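Local coordinates for protein fructose-bisphosphatase (Pyrococcus horikoshii, PDB 1VDW) that probably hydrolyses fructose 1,6-bisphosphate to fructose 6-phosphate and phosphate with magnesium, as a homodimeric member of the inositol monophosphatase superfamily, at residues R7-D18 and Y113-L124. Residues are numbered along the deposited sequence; the frame is centred on the assembly and turned at random. Where two conformers were deposited one is given.
Sequences RKIAIDIIRDFD and YAFIYEPIVERL
The Tyr117 ring is held between Ile14 CG1 over one face and Pro119 N over the other, with Asp18 at its edge, where helix 3-20 packs on the mixed sheet of the inositol monophosphatase fold. The axes of helix segment 7-18 and strand 113-118 run 20° from parallel, 9.7 Å apart at closest approach, and Tyr113, Phe115 and Tyr117, alternate residues of the strand, all turn to the helix. Ile14 CG1 sits 3.9 Å from the centroid of the Tyr117 ring and close to the ring normal, a CH-pi contact. The CE2 edge of the same ring points at the face of Phe17 as an offset edge-to-face pair, with planes at 89°. Phe17 in turn touches Pro119 through CE2 and comes close to Leu86, a predicted magnesium ligand, which places this end of the helix beside the probable active site.

Toward the N-terminal ends of both segments, Ala10 CB rests over one face of Phe115, displaced toward the rim, a CH-pi contact 3.8 Å from the centroid, while Ile13 CD1 reaches the ring's edge at CZ (3.8 Å). Arg7 CG lies 3.6 Å from Tyr113 CE1, and both polar ends go to Glu126. On the neighbouring strand, Leu124 CD2 meets Ile14 CD1 at 4.0 Å.

Replacing Asp18 by alanine would probably leave the Tyr117 hydroxyl without its carboxylate acceptor and open a gap beside it. With CG anti to the carbonyl carbon (chi1 -64°), the Asp18 carboxylate meets the ring edge, and Tyr117 OH donates a hydrogen bond of 2.5 Å to the syn lone pair of Asp18 OD1.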
ATOM      1  N   ARG A   7      19.050 -19.755  -6.859  1.00 16.35           N
ATOM      2  CA  ARG A   7      17.657 -19.639  -7.259  1.00 16.17           C
ATOM      3  C   ARG A   7      16.853 -20.803  -6.676  1.00 17.38           C
ATOM      4  O   ARG A   7      15.679 -20.654  -6.340  1.00 17.16           O
ATOM      5  CB  ARG A   7      17.554 -19.584  -8.787  1.00 17.31           C
ATOM      6  CG  ARG A   7      18.345 -18.419  -9.385  1.00 18.72           C
ATOM      7  CD  ARG A   7      18.179 -18.296 -10.890  1.00 20.12           C
ATOM      8  NE  ARG A   7      16.869 -17.773 -11.271  1.00 21.96           N
ATOM      9  CZ  ARG A   7      16.508 -17.520 -12.524  1.00 23.39           C
ATOM     10  NH1 ARG A   7      17.359 -17.741 -13.519  1.00 25.17           N
ATOM     11  NH2 ARG A   7      15.301 -17.035 -12.786  1.00 23.91           N
ATOM     12  N   LYS A   8      17.495 -21.962  -6.540  1.00 16.97           N
ATOM     13  CA  LYS A   8      16.837 -23.134  -5.961  1.00 15.82           C
ATOM     14  C   LYS A   8      16.545 -22.835  -4.490  1.00 16.20           C
ATOM     15  O   LYS A   8      15.492 -23.191  -3.958  1.00 15.34           O
ATOM     16  CB  LYS A   8      17.749 -24.365  -6.088  1.00 16.17           C
ATOM     17  CG  LYS A   8      17.171 -25.679  -5.555  1.00 17.41           C
ATOM     18  CD  LYS A   8      17.442 -25.885  -4.068  1.00 17.65           C
ATOM     19  CE  LYS A   8      16.951 -27.254  -3.603  1.00 18.62           C
ATOM     20  NZ  LYS A   8      17.209 -27.487  -2.154  1.00 19.67           N
ATOM     21  N   ILE A   9      17.487 -22.168  -3.834  1.00 15.98           N
ATOM     22  CA  ILE A   9      17.317 -21.808  -2.436  1.00 15.87           C
ATOM     23  C   ILE A   9      16.150 -20.827  -2.279  1.00 14.60           C
ATOM     24  O   ILE A   9      15.394 -20.903  -1.309  1.00 14.95           O
ATOM     25  CB  ILE A   9      18.615 -21.189  -1.874  1.00 17.09           C
ATOM     26  CG1 ILE A   9      19.721 -22.249  -1.890  0.50 18.70           C
ATOM     27  CG2 ILE A   9      18.385 -20.663  -0.464  0.50 18.26           C
ATOM     28  CD1 ILE A   9      21.054 -21.766  -1.384  0.50 18.95           C
ATOM     29  N   ALA A  10      16.002 -19.919  -3.237  1.00 13.66           N
ATOM     30  CA  ALA A  10      14.912 -18.947  -3.186  1.00 13.19           C
ATOM     31  C   ALA A  10      13.575 -19.685  -3.163  1.00 13.38           C
ATOM     32  O   ALA A  10      12.661 -19.318  -2.420  1.00 13.37           O
ATOM     33  CB  ALA A  10      14.980 -18.018  -4.390  1.00 13.15           C
ATOM     34  N   ILE A  11      13.463 -20.732  -3.976  1.00 13.73           N
ATOM     35  CA  ILE A  11      12.232 -21.506  -4.019  1.00 13.67           C
ATOM     36  C   ILE A  11      11.991 -22.231  -2.694  1.00 14.23           C
ATOM     37  O   ILE A  11      10.858 -22.300  -2.225  1.00 14.90           O
ATOM     38  CB  ILE A  11      12.244 -22.527  -5.170  1.00 15.17           C
ATOM     39  CG1 ILE A  11      12.413 -21.795  -6.502  1.00 15.39           C
ATOM     40  CG2 ILE A  11      10.955 -23.342  -5.158  1.00 15.53           C
ATOM     41  CD1 ILE A  11      11.373 -20.735  -6.763  1.00 19.42           C
ATOM     42  N   ASP A  12      13.043 -22.781  -2.090  1.00 13.91           N
ATOM     43  CA  ASP A  12      12.873 -23.452  -0.803  1.00 15.33           C
ATOM     44  C   ASP A  12      12.297 -22.436   0.181  1.00 15.37           C
ATOM     45  O   ASP A  12      11.427 -22.757   0.988  1.00 15.86           O
ATOM     46  CB  ASP A  12      14.208 -23.965  -0.245  1.00 17.26           C
ATOM     47  CG  ASP A  12      14.815 -25.081  -1.077  1.00 17.58           C
ATOM     48  OD1 ASP A  12      14.067 -25.798  -1.774  1.00 20.54           O
ATOM     49  OD2 ASP A  12      16.051 -25.249  -1.012  1.00 20.46           O
ATOM     50  N   ILE A  13      12.796 -21.205   0.108  1.00 14.54           N
ATOM     51  CA  ILE A  13      12.335 -20.143   0.990  1.00 14.82           C
ATOM     52  C   ILE A  13      10.876 -19.773   0.723  1.00 14.56           C
ATOM     53  O   ILE A  13      10.103 -19.586   1.663  1.00 14.48           O
ATOM     54  CB  ILE A  13      13.250 -18.908   0.866  1.00 15.25           C
ATOM     55  CG1 ILE A  13      14.621 -19.243   1.464  1.00 16.28           C
ATOM     56  CG2 ILE A  13      12.623 -17.706   1.567  1.00 16.02           C
ATOM     57  CD1 ILE A  13      15.681 -18.193   1.233  1.00 16.27           C
ATOM     58  N   ILE A  14      10.490 -19.678  -0.546  1.00 12.98           N
ATOM     59  CA  ILE A  14       9.099 -19.368  -0.872  1.00 14.69           C
ATOM     60  C   ILE A  14       8.219 -20.410  -0.191  1.00 15.10           C
ATOM     61  O   ILE A  14       7.244 -20.080   0.480  1.00 15.12           O
ATOM     62  CB  ILE A  14       8.833 -19.418  -2.401  1.00 14.82           C
ATOM     63  CG1 ILE A  14       9.434 -18.186  -3.077  1.00 16.62           C
ATOM     64  CG2 ILE A  14       7.328 -19.493  -2.682  1.00 16.66           C
ATOM     65  CD1 ILE A  14       9.258 -18.166  -4.579  1.00 17.16           C
ATOM     66  N   ARG A  15       8.579 -21.678  -0.363  1.00 15.08           N
ATOM     67  CA  ARG A  15       7.814 -22.765   0.231  1.00 14.32           C
ATOM     68  C   ARG A  15       7.793 -22.706   1.757  1.00 15.08           C
ATOM     69  O   ARG A  15       6.737 -22.868   2.371  1.00 15.72           O
ATOM     70  CB  ARG A  15       8.372 -24.105  -0.248  1.00 15.20           C
ATOM     71  CG  ARG A  15       8.161 -24.317  -1.735  1.00 13.47           C
ATOM     72  CD  ARG A  15       8.892 -25.543  -2.246  1.00 14.63           C
ATOM     73  NE  ARG A  15       8.577 -25.790  -3.647  1.00 14.92           N
ATOM     74  CZ  ARG A  15       9.285 -26.578  -4.449  1.00 14.62           C
ATOM     75  NH1 ARG A  15      10.361 -27.205  -3.992  1.00 15.58           N
ATOM     76  NH2 ARG A  15       8.913 -26.739  -5.709  1.00 14.95           N
ATOM     77  N   ASP A  16       8.947 -22.471   2.373  1.00 15.82           N
ATOM     78  CA  ASP A  16       9.009 -22.386   3.827  1.00 17.17           C
ATOM     79  C   ASP A  16       8.171 -21.214   4.333  1.00 17.05           C
ATOM     80  O   ASP A  16       7.491 -21.319   5.356  1.00 16.93           O
ATOM     81  CB  ASP A  16      10.459 -22.225   4.299  1.00 19.77           C
ATOM     82  CG  ASP A  16      11.303 -23.455   4.027  0.50 21.07           C
ATOM     83  OD1 ASP A  16      10.756 -24.575   4.090  0.50 21.29           O
ATOM     84  OD2 ASP A  16      12.516 -23.303   3.768  0.50 22.20           O
ATOM     85  N   PHE A  17       8.215 -20.102   3.605  1.00 16.08           N
ATOM     86  CA  PHE A  17       7.464 -18.913   3.984  1.00 15.30           C
ATOM     87  C   PHE A  17       5.961 -19.156   3.916  1.00 16.07           C
ATOM     88  O   PHE A  17       5.234 -18.851   4.862  1.00 14.94           O
ATOM     89  CB  PHE A  17       7.821 -17.746   3.065  1.00 14.28           C
ATOM     90  CG  PHE A  17       7.222 -16.444   3.498  1.00 13.25           C
ATOM     91  CD1 PHE A  17       7.924 -15.591   4.339  1.00 13.04           C
ATOM     92  CD2 PHE A  17       5.941 -16.083   3.092  1.00 12.13           C
ATOM     93  CE1 PHE A  17       7.359 -14.397   4.773  1.00 12.73           C
ATOM     94  CE2 PHE A  17       5.369 -14.891   3.523  1.00 13.22           C
ATOM     95  CZ  PHE A  17       6.079 -14.049   4.364  1.00 13.13           C
ATOM     96  N   ASP A  18       5.488 -19.691   2.797  1.00 15.59           N
ATOM     97  CA  ASP A  18       4.060 -19.948   2.655  1.00 16.94           C
ATOM     98  C   ASP A  18       3.551 -20.940   3.696  1.00 18.05           C
ATOM     99  O   ASP A  18       2.413 -20.845   4.150  1.00 18.90           O
ATOM    100  CB  ASP A  18       3.728 -20.486   1.260  1.00 17.97           C
ATOM    101  CG  ASP A  18       4.030 -19.494   0.153  1.00 18.76           C
ATOM    102  OD1 ASP A  18       4.106 -18.278   0.429  1.00 18.14           O
ATOM    103  OD2 ASP A  18       4.181 -19.939  -1.005  1.00 22.17           O
ATOM    104  N   TYR A 113      23.376 -12.172  -6.973  1.00 12.93           N
ATOM    105  CA  TYR A 113      21.977 -12.566  -7.064  1.00 12.34           C
ATOM    106  C   TYR A 113      21.183 -11.962  -5.922  1.00 11.05           C
ATOM    107  O   TYR A 113      21.686 -11.811  -4.813  1.00 12.69           O
ATOM    108  CB  TYR A 113      21.861 -14.090  -6.997  1.00 12.26           C
ATOM    109  CG  TYR A 113      20.444 -14.615  -7.003  1.00 10.60           C
ATOM    110  CD1 TYR A 113      19.662 -14.547  -8.151  1.00 12.75           C
ATOM    111  CD2 TYR A 113      19.893 -15.188  -5.863  1.00 12.38           C
ATOM    112  CE1 TYR A 113      18.359 -15.044  -8.162  1.00 12.25           C
ATOM    113  CE2 TYR A 113      18.598 -15.686  -5.860  1.00 12.72           C
ATOM    114  CZ  TYR A 113      17.838 -15.612  -7.012  1.00 12.42           C
ATOM    115  OH  TYR A 113      16.558 -16.115  -7.005  1.00 13.04           O
ATOM    116  N   ALA A 114      19.935 -11.620  -6.207  1.00 10.58           N
ATOM    117  CA  ALA A 114      19.050 -11.083  -5.194  1.00  9.98           C
ATOM    118  C   ALA A 114      17.624 -11.416  -5.578  1.00  9.91           C
ATOM    119  O   ALA A 114      17.299 -11.549  -6.763  1.00 10.08           O
ATOM    120  CB  ALA A 114      19.214  -9.574  -5.083  1.00 11.14           C
ATOM    121  N   PHE A 115      16.774 -11.591  -4.576  1.00  8.63           N
ATOM    122  CA  PHE A 115      15.374 -11.848  -4.855  1.00  8.53           C
ATOM    123  C   PHE A 115      14.519 -11.208  -3.787  1.00  8.55           C
ATOM    124  O   PHE A 115      14.956 -10.971  -2.657  1.00  8.52           O
ATOM    125  CB  PHE A 115      15.072 -13.362  -4.962  1.00  9.22           C
ATOM    126  CG  PHE A 115      14.930 -14.077  -3.640  1.00  9.30           C
ATOM    127  CD1 PHE A 115      13.721 -14.066  -2.947  1.00 11.39           C
ATOM    128  CD2 PHE A 115      15.991 -14.804  -3.115  1.00 11.26           C
ATOM    129  CE1 PHE A 115      13.573 -14.776  -1.753  1.00 12.62           C
ATOM    130  CE2 PHE A 115      15.850 -15.515  -1.923  1.00 12.35           C
ATOM    131  CZ  PHE A 115      14.639 -15.501  -1.244  1.00 12.37           C
ATOM    132  N   ILE A 116      13.305 -10.876  -4.196  1.00  7.80           N
ATOM    133  CA  ILE A 116      12.306 -10.313  -3.308  1.00  8.02           C
ATOM    134  C   ILE A 116      11.047 -11.109  -3.609  1.00  7.47           C
ATOM    135  O   ILE A 116      10.623 -11.207  -4.763  1.00  8.62           O
ATOM    136  CB  ILE A 116      12.051  -8.812  -3.589  1.00  7.56           C
ATOM    137  CG1 ILE A 116      13.259  -7.993  -3.126  1.00  8.43           C
ATOM    138  CG2 ILE A 116      10.779  -8.339  -2.863  1.00  8.74           C
ATOM    139  CD1 ILE A 116      13.227  -6.537  -3.565  1.00  9.98           C
ATOM    140  N   TYR A 117      10.466 -11.690  -2.562  0.50  8.04           N
ATOM    141  CA  TYR A 117       9.248 -12.487  -2.672  0.50  7.59           C
ATOM    142  C   TYR A 117       8.071 -11.685  -2.125  0.50  8.43           C
ATOM    143  O   TYR A 117       8.064 -11.319  -0.949  0.50  9.37           O
ATOM    144  CB  TYR A 117       9.410 -13.801  -1.888  0.50  8.37           C
ATOM    145  CG  TYR A 117       8.167 -14.668  -1.831  0.50  7.14           C
ATOM    146  CD1 TYR A 117       7.397 -14.890  -2.971  0.50  6.61           C
ATOM    147  CD2 TYR A 117       7.768 -15.277  -0.639  0.50  7.91           C
ATOM    148  CE1 TYR A 117       6.260 -15.695  -2.930  0.50  6.78           C
ATOM    149  CE2 TYR A 117       6.627 -16.087  -0.588  0.50  6.83           C
ATOM    150  CZ  TYR A 117       5.881 -16.289  -1.738  0.50  6.58           C
ATOM    151  OH  TYR A 117       4.752 -17.075  -1.697  0.50  7.02           O
ATOM    152  N   GLU A 118       7.090 -11.408  -2.982  1.00  8.08           N
ATOM    153  CA  GLU A 118       5.900 -10.643  -2.601  1.00  7.72           C
ATOM    154  C   GLU A 118       4.797 -11.709  -2.598  1.00  8.20           C
ATOM    155  O   GLU A 118       4.103 -11.925  -3.591  1.00  8.50           O
ATOM    156  CB  GLU A 118       5.642  -9.568  -3.657  1.00  8.03           C
ATOM    157  CG  GLU A 118       4.413  -8.728  -3.373  1.00  7.59           C
ATOM    158  CD  GLU A 118       4.147  -7.629  -4.393  1.00  8.37           C
ATOM    159  OE1 GLU A 118       4.740  -7.637  -5.496  1.00 10.06           O
ATOM    160  OE2 GLU A 118       3.306  -6.754  -4.086  1.00  9.24           O
ATOM    161  N   PRO A 119       4.604 -12.377  -1.452  1.00  9.65           N
ATOM    162  CA  PRO A 119       3.613 -13.448  -1.318  1.00  9.62           C
ATOM    163  C   PRO A 119       2.146 -13.231  -1.634  1.00 10.06           C
ATOM    164  O   PRO A 119       1.516 -14.106  -2.217  1.00 10.73           O
ATOM    165  CB  PRO A 119       3.810 -13.923   0.125  1.00 10.47           C
ATOM    166  CG  PRO A 119       4.217 -12.700   0.819  0.50  9.12           C
ATOM    167  CD  PRO A 119       5.205 -12.083  -0.139  1.00  9.46           C
ATOM    168  N   ILE A 120       1.608 -12.073  -1.265  0.50 10.62           N
ATOM    169  CA  ILE A 120       0.196 -11.782  -1.505  0.50 10.98           C
ATOM    170  C   ILE A 120      -0.220 -12.001  -2.952  0.50 10.51           C
ATOM    171  O   ILE A 120      -1.339 -12.440  -3.229  0.50 12.06           O
ATOM    172  CB  ILE A 120      -0.152 -10.324  -1.115  0.50 11.85           C
ATOM    173  CG1 ILE A 120      -0.144 -10.175   0.409  0.50 12.00           C
ATOM    174  CG2 ILE A 120      -1.508  -9.931  -1.696  0.50 12.45           C
ATOM    175  CD1 ILE A 120      -1.210 -10.996   1.119  0.50 13.18           C
ATOM    176  N   VAL A 121       0.686 -11.699  -3.872  1.00  9.03           N
ATOM    177  CA  VAL A 121       0.401 -11.828  -5.295  1.00  9.41           C
ATOM    178  C   VAL A 121       1.295 -12.870  -5.972  1.00  9.07           C
ATOM    179  O   VAL A 121       1.432 -12.881  -7.189  1.00  9.92           O
ATOM    180  CB  VAL A 121       0.520 -10.467  -6.023  1.00 10.85           C
ATOM    181  CG1 VAL A 121      -0.709  -9.617  -5.717  1.00 12.72           C
ATOM    182  CG2 VAL A 121       1.788  -9.745  -5.587  1.00 12.67           C
ATOM    183  N   GLU A 122       1.895 -13.740  -5.164  1.00  9.62           N
ATOM    184  CA  GLU A 122       2.739 -14.827  -5.663  1.00  9.20           C
ATOM    185  C   GLU A 122       3.797 -14.362  -6.650  1.00  9.45           C
ATOM    186  O   GLU A 122       4.008 -14.987  -7.689  1.00 11.35           O
ATOM    187  CB  GLU A 122       1.855 -15.892  -6.318  1.00 10.51           C
ATOM    188  CG  GLU A 122       0.845 -16.514  -5.359  1.00 13.97           C
ATOM    189  CD  GLU A 122      -0.122 -17.467  -6.040  1.00 15.85           C
ATOM    190  OE1 GLU A 122       0.319 -18.260  -6.894  1.00 16.17           O
ATOM    191  OE2 GLU A 122      -1.328 -17.430  -5.710  1.00 18.65           O
ATOM    192  N   ARG A 123       4.479 -13.275  -6.318  1.00  9.82           N
ATOM    193  CA  ARG A 123       5.500 -12.722  -7.196  1.00  9.82           C
ATOM    194  C   ARG A 123       6.922 -12.915  -6.722  1.00 10.07           C
ATOM    195  O   ARG A 123       7.252 -12.608  -5.572  1.00 11.43           O
ATOM    196  CB  ARG A 123       5.293 -11.225  -7.379  1.00 10.87           C
ATOM    197  CG  ARG A 123       4.121 -10.829  -8.210  1.00 13.13           C
ATOM    198  CD  ARG A 123       4.032  -9.320  -8.148  1.00 16.17           C
ATOM    199  NE  ARG A 123       2.840  -8.802  -8.789  1.00 18.69           N
ATOM    200  CZ  ARG A 123       2.362  -7.576  -8.597  1.00 16.77           C
ATOM    201  NH1 ARG A 123       2.973  -6.723  -7.769  1.00 13.35           N
ATOM    202  NH2 ARG A 123       1.262  -7.205  -9.235  1.00 19.33           N
ATOM    203  N   LEU A 124       7.773 -13.401  -7.614  1.00  9.48           N
ATOM    204  CA  LEU A 124       9.178 -13.564  -7.283  1.00  8.92           C
ATOM    205  C   LEU A 124       9.992 -12.638  -8.174  1.00  8.81           C
ATOM    206  O   LEU A 124      10.049 -12.834  -9.391  1.00  9.49           O
ATOM    207  CB  LEU A 124       9.654 -15.008  -7.490  1.00 10.09           C
ATOM    208  CG  LEU A 124      11.151 -15.220  -7.207  1.00 11.59           C
ATOM    209  CD1 LEU A 124      11.450 -14.908  -5.751  1.00 12.84           C
ATOM    210  CD2 LEU A 124      11.556 -16.655  -7.529  1.00 12.74           C
TER